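Local structure of NH(3)-dependent NAD(+) synthetase (Francisella tularensis subsp. holarctica LVS, 3FIU) at residues G38-D41 / S42-A46; K220-A224 / K225-R229. The protein belongs to the NAD synthase family of the HUP clan, an alpha/beta fold built on a parallel sheet, and holds adenosine monophosphate, pyrophosphate and magnesium in one pocket. One frame throughout, in Å; residues are numbered along the deposited sequence.

Contact 1. Residues G38-D41 / S42-A46; sequences GGID and SAVAA. With MG (magnesium ion), chain E; POP (pyrophosphate 2-), chain H; AMP (adenosine monophosphate), chain G.
I40 and V44, one helical turn apart, run side by side in the same direction, with CD1 of I40 3.9 Å from CG2 of V44. The I40 chain reaches this position because CG1 stands anti to the backbone N (chi1 -169°); its other branch, CG2, faces the pyrophosphate. The polar ends of D41 and S42 meet the ligands instead. D41 swings its carboxylate beside its own backbone N (chi1 -62°), which places OD2 2.1 Å from the magnesium ion. AMP O1P, pyrophosphate O2 and O4, water 2 and E147 complete six ligands, so the metal joins both phosphates of the pyrophosphate and that of AMP to the protein. The other carboxylate oxygen, OD1, is tied to K171 and N144, which limits rotation of the group.

S42 grips pyrophosphate O1 twice: its OG donates over 2.7 Å and its backbone N over 2.8 Å, the latter nearly straight at 168°. The same hydroxyl accepts a bond from water 1, at 2.9 Å from OG, and is also bonded to S37. Water 1 further joins G38 N and G39 O, linking the loop to the first helical turn. G39, at the N-cap position, has no side chain to stand in the way of the bridging O of the pyrophosphate, and its own O receives A43 N at 3.2 Å, the first of the helical bonds. With S37, these residues spell SGGIDS, the PP-loop signature, and the anion lies at the helix N terminus, where the dipole probably favours it.

Helix 40-51 is the crossover of the beta-alpha-beta unit between strands 31-35 and 56-60: A45 and A46 pack on I34 of the first strand, while I40 and V44 meet helix 171-180 through F175 and L177, and I40 and A43 meet I187 of helix 185-189.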
ATOM      1  N   GLY A  38       3.288  -7.859  19.600  1.00 16.35           N
ATOM      2  CA  GLY A  38       3.661  -7.990  21.014  1.00 16.20           C
ATOM      3  C   GLY A  38       3.830  -6.601  21.615  1.00 19.81           C
ATOM      4  O   GLY A  38       4.060  -6.473  22.836  1.00 19.38           O
ATOM      5  N   GLY A  39       3.668  -5.576  20.770  1.00 18.05           N
ATOM      6  CA  GLY A  39       3.658  -4.151  21.233  1.00 17.89           C
ATOM      7  C   GLY A  39       2.288  -3.672  21.705  1.00 17.39           C
ATOM      8  O   GLY A  39       1.273  -4.334  21.511  1.00 17.29           O
ATOM      9  N   ILE A  40       2.257  -2.480  22.301  1.00 18.80           N
ATOM     10  CA  ILE A  40       1.034  -1.916  22.868  1.00 17.52           C
ATOM     11  C   ILE A  40      -0.029  -1.468  21.842  1.00 15.93           C
ATOM     12  O   ILE A  40      -1.226  -1.628  22.084  1.00 17.73           O
ATOM     13  CB  ILE A  40       1.377  -0.702  23.781  1.00 18.57           C
ATOM     14  CG1 ILE A  40       0.152  -0.272  24.576  1.00 18.28           C
ATOM     15  CG2 ILE A  40       1.911   0.517  22.941  1.00 18.63           C
ATOM     16  CD1 ILE A  40      -0.277  -1.294  25.558  1.00 17.81           C
ATOM     17  N   ASP A  41       0.392  -0.897  20.707  1.00 16.08           N
ATOM     18  CA  ASP A  41      -0.580  -0.342  19.724  1.00 15.28           C
ATOM     19  C   ASP A  41      -1.430  -1.466  19.171  1.00 17.04           C
ATOM     20  O   ASP A  41      -2.659  -1.377  19.142  1.00 16.34           O
ATOM     21  CB  ASP A  41       0.109   0.371  18.540  1.00 16.10           C
ATOM     22  CG  ASP A  41       0.943   1.579  18.947  1.00 20.08           C
ATOM     23  OD1 ASP A  41       0.606   2.255  19.945  1.00 20.67           O
ATOM     24  OD2 ASP A  41       1.949   1.845  18.221  1.00 21.48           O
ATOM     25  N   SER A  42      -0.776  -2.547  18.737  1.00 16.83           N
ATOM     26  CA  SER A  42      -1.539  -3.662  18.163  1.00 16.67           C
ATOM     27  C   SER A  42      -2.295  -4.417  19.249  1.00 16.67           C
ATOM     28  O   SER A  42      -3.405  -4.906  18.995  1.00 16.56           O
ATOM     29  CB  SER A  42      -0.659  -4.611  17.341  1.00 15.84           C
ATOM     30  OG  SER A  42       0.466  -5.050  18.110  1.00 15.90           O
ATOM     31  N   ALA A  43      -1.731  -4.468  20.461  1.00 15.28           N
ATOM     32  CA  ALA A  43      -2.446  -5.095  21.580  1.00 15.88           C
ATOM     33  C   ALA A  43      -3.795  -4.382  21.856  1.00 16.47           C
ATOM     34  O   ALA A  43      -4.871  -5.020  21.989  1.00 16.36           O
ATOM     35  CB  ALA A  43      -1.566  -5.139  22.828  1.00 16.21           C
ATOM     36  N   VAL A  44      -3.733  -3.057  21.966  1.00 18.53           N
ATOM     37  CA  VAL A  44      -4.937  -2.246  22.228  1.00 16.06           C
ATOM     38  C   VAL A  44      -5.939  -2.384  21.078  1.00 15.80           C
ATOM     39  O   VAL A  44      -7.133  -2.634  21.304  1.00 16.44           O
ATOM     40  CB  VAL A  44      -4.550  -0.753  22.506  1.00 16.89           C
ATOM     41  CG1 VAL A  44      -5.798   0.177  22.530  1.00 16.87           C
ATOM     42  CG2 VAL A  44      -3.754  -0.621  23.853  1.00 17.47           C
ATOM     43  N   ALA A  45      -5.467  -2.193  19.847  1.00 16.35           N
ATOM     44  CA  ALA A  45      -6.326  -2.330  18.670  1.00 17.80           C
ATOM     45  C   ALA A  45      -7.037  -3.713  18.611  1.00 19.28           C
ATOM     46  O   ALA A  45      -8.262  -3.784  18.380  1.00 19.39           O
ATOM     47  CB  ALA A  45      -5.501  -2.066  17.402  1.00 17.22           C
ATOM     48  N   ALA A  46      -6.292  -4.794  18.868  1.00 17.65           N
ATOM     49  CA  ALA A  46      -6.890  -6.153  18.911  1.00 19.34           C
ATOM     50  C   ALA A  46      -7.973  -6.295  20.004  1.00 20.62           C
ATOM     51  O   ALA A  46      -9.065  -6.818  19.756  1.00 21.79           O
ATOM     52  CB  ALA A  46      -5.792  -7.228  19.092  1.00 19.18           C
TER
HETATM   53 MG    MG E5001       3.251   0.946  16.814  1.00 20.12          MG
HETATM   54  P1  POP H4001       3.144  -2.028  18.187  1.00 19.14           P
HETATM   55  O1  POP H4001       1.966  -2.868  18.617  1.00 19.01           O
HETATM   56  O2  POP H4001       2.765  -1.078  17.087  1.00 17.12           O
HETATM   57  O3  POP H4001       4.356  -2.836  17.749  1.00 19.86           O
HETATM   58  O   POP H4001       3.559  -1.092  19.447  1.00 17.79           O
HETATM   59  P2  POP H4001       4.812  -0.079  19.407  1.00 19.41           P
HETATM   60  O4  POP H4001       4.572   0.981  18.344  1.00 18.45           O
HETATM   61  O5  POP H4001       4.736   0.531  20.777  1.00 17.35           O
HETATM   62  O6  POP H4001       6.134  -0.781  19.215  1.00 18.56           O
HETATM   63  P   AMP G3001       5.619  -0.756  15.012  1.00 26.74           P
HETATM   64  O1P AMP G3001       4.786   0.481  15.295  1.00 21.62           O
HETATM   65  O2P AMP G3001       6.546  -0.566  13.801  1.00 24.31           O
HETATM   66  O3P AMP G3001       6.289  -1.441  16.152  1.00 22.27           O
HETATM   67  O5' AMP G3001       4.587  -1.854  14.396  1.00 23.48           O
HETATM   68  C5' AMP G3001       3.578  -1.418  13.462  1.00 20.20           C
HETATM   69  C4' AMP G3001       2.573  -2.545  13.293  1.00 22.09           C
HETATM   70  O4' AMP G3001       3.089  -3.584  12.452  1.00 22.00           O
HETATM   71  C3' AMP G3001       2.246  -3.268  14.593  1.00 20.60           C
HETATM   72  O3' AMP G3001       1.291  -2.503  15.315  1.00 17.93           O
HETATM   73  C2' AMP G3001       1.675  -4.585  14.077  1.00 13.94           C
HETATM   74  O2' AMP G3001       0.278  -4.455  13.734  1.00 16.62           O
HETATM   75  C1' AMP G3001       2.513  -4.841  12.821  1.00 17.66           C
HETATM   76  N9  AMP G3001       3.633  -5.743  13.173  1.00 21.33           N
HETATM   77  C8  AMP G3001       4.920  -5.396  13.445  1.00 23.26           C
HETATM   78  N7  AMP G3001       5.671  -6.488  13.744  1.00 23.12           N
HETATM   79  C5  AMP G3001       4.836  -7.554  13.692  1.00 21.10           C
HETATM   80  C6  AMP G3001       4.987  -9.008  13.879  1.00 20.64           C
HETATM   81  N6  AMP G3001       6.178  -9.536  14.249  1.00 17.82           N
HETATM   82  N1  AMP G3001       3.876  -9.744  13.692  1.00 16.94           N
HETATM   83  C2  AMP G3001       2.671  -9.241  13.353  1.00 20.07           C
HETATM   84  N3  AMP G3001       2.452  -7.913  13.141  1.00 22.21           N
HETATM   85  C4  AMP G3001       3.505  -7.063  13.299  1.00 22.05           C
HETATM   86  O   HOH W   1       0.733  -6.915  20.250  1.00 18.28           O
HETATM   87  O   HOH W   2       1.637   1.135  15.268  1.00 16.90           O

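Contact 2. Residues K220-A224 / K225-R229; sequences KQVSA and KALER
With chi1 at 80°, S223 lodges OG between its backbone N and carbonyl carbon, so that the oxygen turns forward over the first helical turn and meets A226 N. L227, its CG anti to the backbone N (chi1 -158°), sends CD1 back to V222. The first arrangement is an N-cap: A226 N donates to S223 OG over 3.0 Å, nearly straight at 166°, and the methyl CB of A226 also lies 3.3 Å from that OG. The second is a hydrophobic staple, joining the residue before the cap to the fourth residue after it. Here the V222 and L227 side chains cross at about a right angle, and CG2 of V222 touches CD1 of L227 at 3.8 Å.

Backbone bonds begin at once behind the cap. L227 N reaches S223 O at 2.7 Å, whereas E228 N approaches A224 O at 2.9 Å from above the carbonyl plane, in a bent bond. Further along, R229 offers the edge of its guanidinium to the E228 carboxylate; NH1 stands 3.0 Å from OE2, a salt bridge whose hydrogen bonds are weak.

S223 therefore satisfies, through OG and O, two amide groups of the first turn, and the apolar pair, a single methyl contact at the surface, is consistent with a staple that steadies the chain as it enters the helix. F216 and E212 of helix 210-218 flank this capped end, and the serine oxygen would be favoured by the positive end of the helix dipole.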
ATOM      1  N   LYS A 220       1.781  21.912  23.983  1.00 27.63           N
ATOM      2  CA  LYS A 220       2.544  22.156  25.193  1.00 28.55           C
ATOM      3  C   LYS A 220       3.990  22.343  24.819  1.00 29.34           C
ATOM      4  O   LYS A 220       4.434  21.877  23.784  1.00 27.04           O
ATOM      5  CB  LYS A 220       2.342  21.004  26.174  1.00 29.15           C
ATOM      6  CG  LYS A 220       0.880  20.967  26.639  1.00 32.34           C
ATOM      7  CD  LYS A 220       0.496  19.726  27.451  1.00 40.68           C
ATOM      8  CE  LYS A 220      -0.917  19.902  28.026  1.00 47.49           C
ATOM      9  NZ  LYS A 220      -1.725  18.637  28.104  1.00 53.19           N
ATOM     10  N   GLN A 221       4.724  23.056  25.665  1.00 30.24           N
ATOM     11  CA  GLN A 221       6.111  23.377  25.378  1.00 31.20           C
ATOM     12  C   GLN A 221       6.998  22.135  25.346  1.00 30.57           C
ATOM     13  O   GLN A 221       6.843  21.236  26.196  1.00 29.36           O
ATOM     14  CB  GLN A 221       6.636  24.302  26.462  1.00 32.26           C
ATOM     15  CG  GLN A 221       7.992  24.910  26.143  1.00 41.30           C
ATOM     16  CD  GLN A 221       8.781  25.267  27.398  1.00 51.94           C
ATOM     17  OE1 GLN A 221       8.388  24.936  28.530  1.00 59.42           O
ATOM     18  NE2 GLN A 221       9.897  25.938  27.204  1.00 53.09           N
ATOM     19  N   VAL A 222       7.920  22.095  24.380  1.00 29.32           N
ATOM     20  CA  VAL A 222       8.965  21.054  24.334  1.00 30.12           C
ATOM     21  C   VAL A 222      10.348  21.640  24.090  1.00 30.51           C
ATOM     22  O   VAL A 222      10.457  22.764  23.654  1.00 32.36           O
ATOM     23  CB  VAL A 222       8.638  19.925  23.303  1.00 28.92           C
ATOM     24  CG1 VAL A 222       7.389  19.177  23.746  1.00 27.23           C
ATOM     25  CG2 VAL A 222       8.440  20.491  21.924  1.00 30.25           C
ATOM     26  N   SER A 223      11.400  20.876  24.370  1.00 32.32           N
ATOM     27  CA  SER A 223      12.775  21.359  24.221  1.00 33.12           C
ATOM     28  C   SER A 223      13.148  21.554  22.757  1.00 33.28           C
ATOM     29  O   SER A 223      12.543  20.954  21.867  1.00 34.77           O
ATOM     30  CB  SER A 223      13.765  20.383  24.878  1.00 34.10           C
ATOM     31  OG  SER A 223      14.020  19.264  24.032  1.00 34.04           O
ATOM     32  N   ALA A 224      14.146  22.399  22.514  1.00 34.07           N
ATOM     33  CA  ALA A 224      14.634  22.681  21.157  1.00 32.44           C
ATOM     34  C   ALA A 224      15.231  21.422  20.477  1.00 33.19           C
ATOM     35  O   ALA A 224      15.142  21.240  19.264  1.00 30.12           O
ATOM     36  CB  ALA A 224      15.657  23.821  21.219  1.00 33.61           C
ATOM     37  N   LYS A 225      15.845  20.562  21.281  1.00 32.25           N
ATOM     38  CA  LYS A 225      16.343  19.267  20.813  1.00 34.46           C
ATOM     39  C   LYS A 225      15.177  18.393  20.332  1.00 33.56           C
ATOM     40  O   LYS A 225      15.205  17.858  19.216  1.00 33.35           O
ATOM     41  CB  LYS A 225      17.061  18.563  21.967  1.00 35.60           C
ATOM     42  CG  LYS A 225      17.630  17.196  21.642  1.00 37.75           C
ATOM     43  CD  LYS A 225      18.206  16.581  22.922  1.00 42.74           C
ATOM     44  CE  LYS A 225      19.454  15.749  22.634  1.00 46.20           C
ATOM     45  NZ  LYS A 225      20.399  15.786  23.789  1.00 46.58           N
ATOM     46  N   ALA A 226      14.170  18.252  21.193  1.00 33.48           N
ATOM     47  CA  ALA A 226      12.945  17.519  20.878  1.00 33.02           C
ATOM     48  C   ALA A 226      12.317  18.109  19.634  1.00 32.87           C
ATOM     49  O   ALA A 226      12.000  17.406  18.675  1.00 30.65           O
ATOM     50  CB  ALA A 226      11.974  17.613  22.022  1.00 33.08           C
ATOM     51  N   LEU A 227      12.140  19.420  19.641  1.00 33.10           N
ATOM     52  CA  LEU A 227      11.429  20.024  18.543  1.00 33.22           C
ATOM     53  C   LEU A 227      12.203  19.871  17.219  1.00 33.50           C
ATOM     54  O   LEU A 227      11.584  19.835  16.143  1.00 32.80           O
ATOM     55  CB  LEU A 227      11.156  21.486  18.853  1.00 35.00           C
ATOM     56  CG  LEU A 227      10.014  22.164  18.108  1.00 36.73           C
ATOM     57  CD1 LEU A 227       8.726  21.390  18.246  1.00 34.08           C
ATOM     58  CD2 LEU A 227       9.880  23.560  18.723  1.00 42.04           C
ATOM     59  N   GLU A 228      13.538  19.768  17.302  1.00 32.48           N
ATOM     60  CA  GLU A 228      14.360  19.563  16.107  1.00 33.52           C
ATOM     61  C   GLU A 228      14.112  18.154  15.536  1.00 33.37           C
ATOM     62  O   GLU A 228      14.025  17.974  14.310  1.00 32.90           O
ATOM     63  CB  GLU A 228      15.860  19.773  16.399  1.00 34.72           C
ATOM     64  CG  GLU A 228      16.756  19.756  15.145  1.00 35.96           C
ATOM     65  CD  GLU A 228      17.172  18.347  14.736  1.00 42.23           C
ATOM     66  OE1 GLU A 228      17.439  17.527  15.638  1.00 45.78           O
ATOM     67  OE2 GLU A 228      17.239  18.056  13.528  1.00 39.05           O
ATOM     68  N   ARG A 229      14.009  17.160  16.414  1.00 32.28           N
ATOM     69  CA  ARG A 229      13.731  15.795  15.951  1.00 31.85           C
ATOM     70  C   ARG A 229      12.301  15.650  15.422  1.00 30.90           C
ATOM     71  O   ARG A 229      12.093  14.977  14.399  1.00 30.71           O
ATOM     72  CB  ARG A 229      14.048  14.742  17.009  1.00 32.13           C
ATOM     73  CG  ARG A 229      15.534  14.601  17.393  1.00 37.44           C
ATOM     74  CD  ARG A 229      16.496  14.891  16.241  1.00 43.94           C
ATOM     75  NE  ARG A 229      16.722  13.753  15.367  1.00 44.61           N
ATOM     76  CZ  ARG A 229      17.088  13.850  14.091  1.00 45.28           C
ATOM     77  NH1 ARG A 229      17.268  15.036  13.522  1.00 45.52           N
ATOM     78  NH2 ARG A 229      17.260  12.753  13.374  1.00 42.97           N
TER

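In the fold
From the N terminus, strand 31-35 leads through the ligand-binding loop into helix 40-51, where contact 1 forms the turn from loop to helix. The chain then completes the parallel sheet and most of the surrounding helices before helix 210-218 and the short loop that contact 2 joins to helix 224-235. Each contact closes only a local helix start, so the two follow in series, without nesting or crossing. The centres of contact 1 and contact 2 are about 27 Å apart, and the nearest atoms of contacts 1 and 2 about 17 Å apart. Contact 1 lies buried at the sheet and its ligands; contact 2 lies at the surface, tying together two consecutive helices of the C-terminal part.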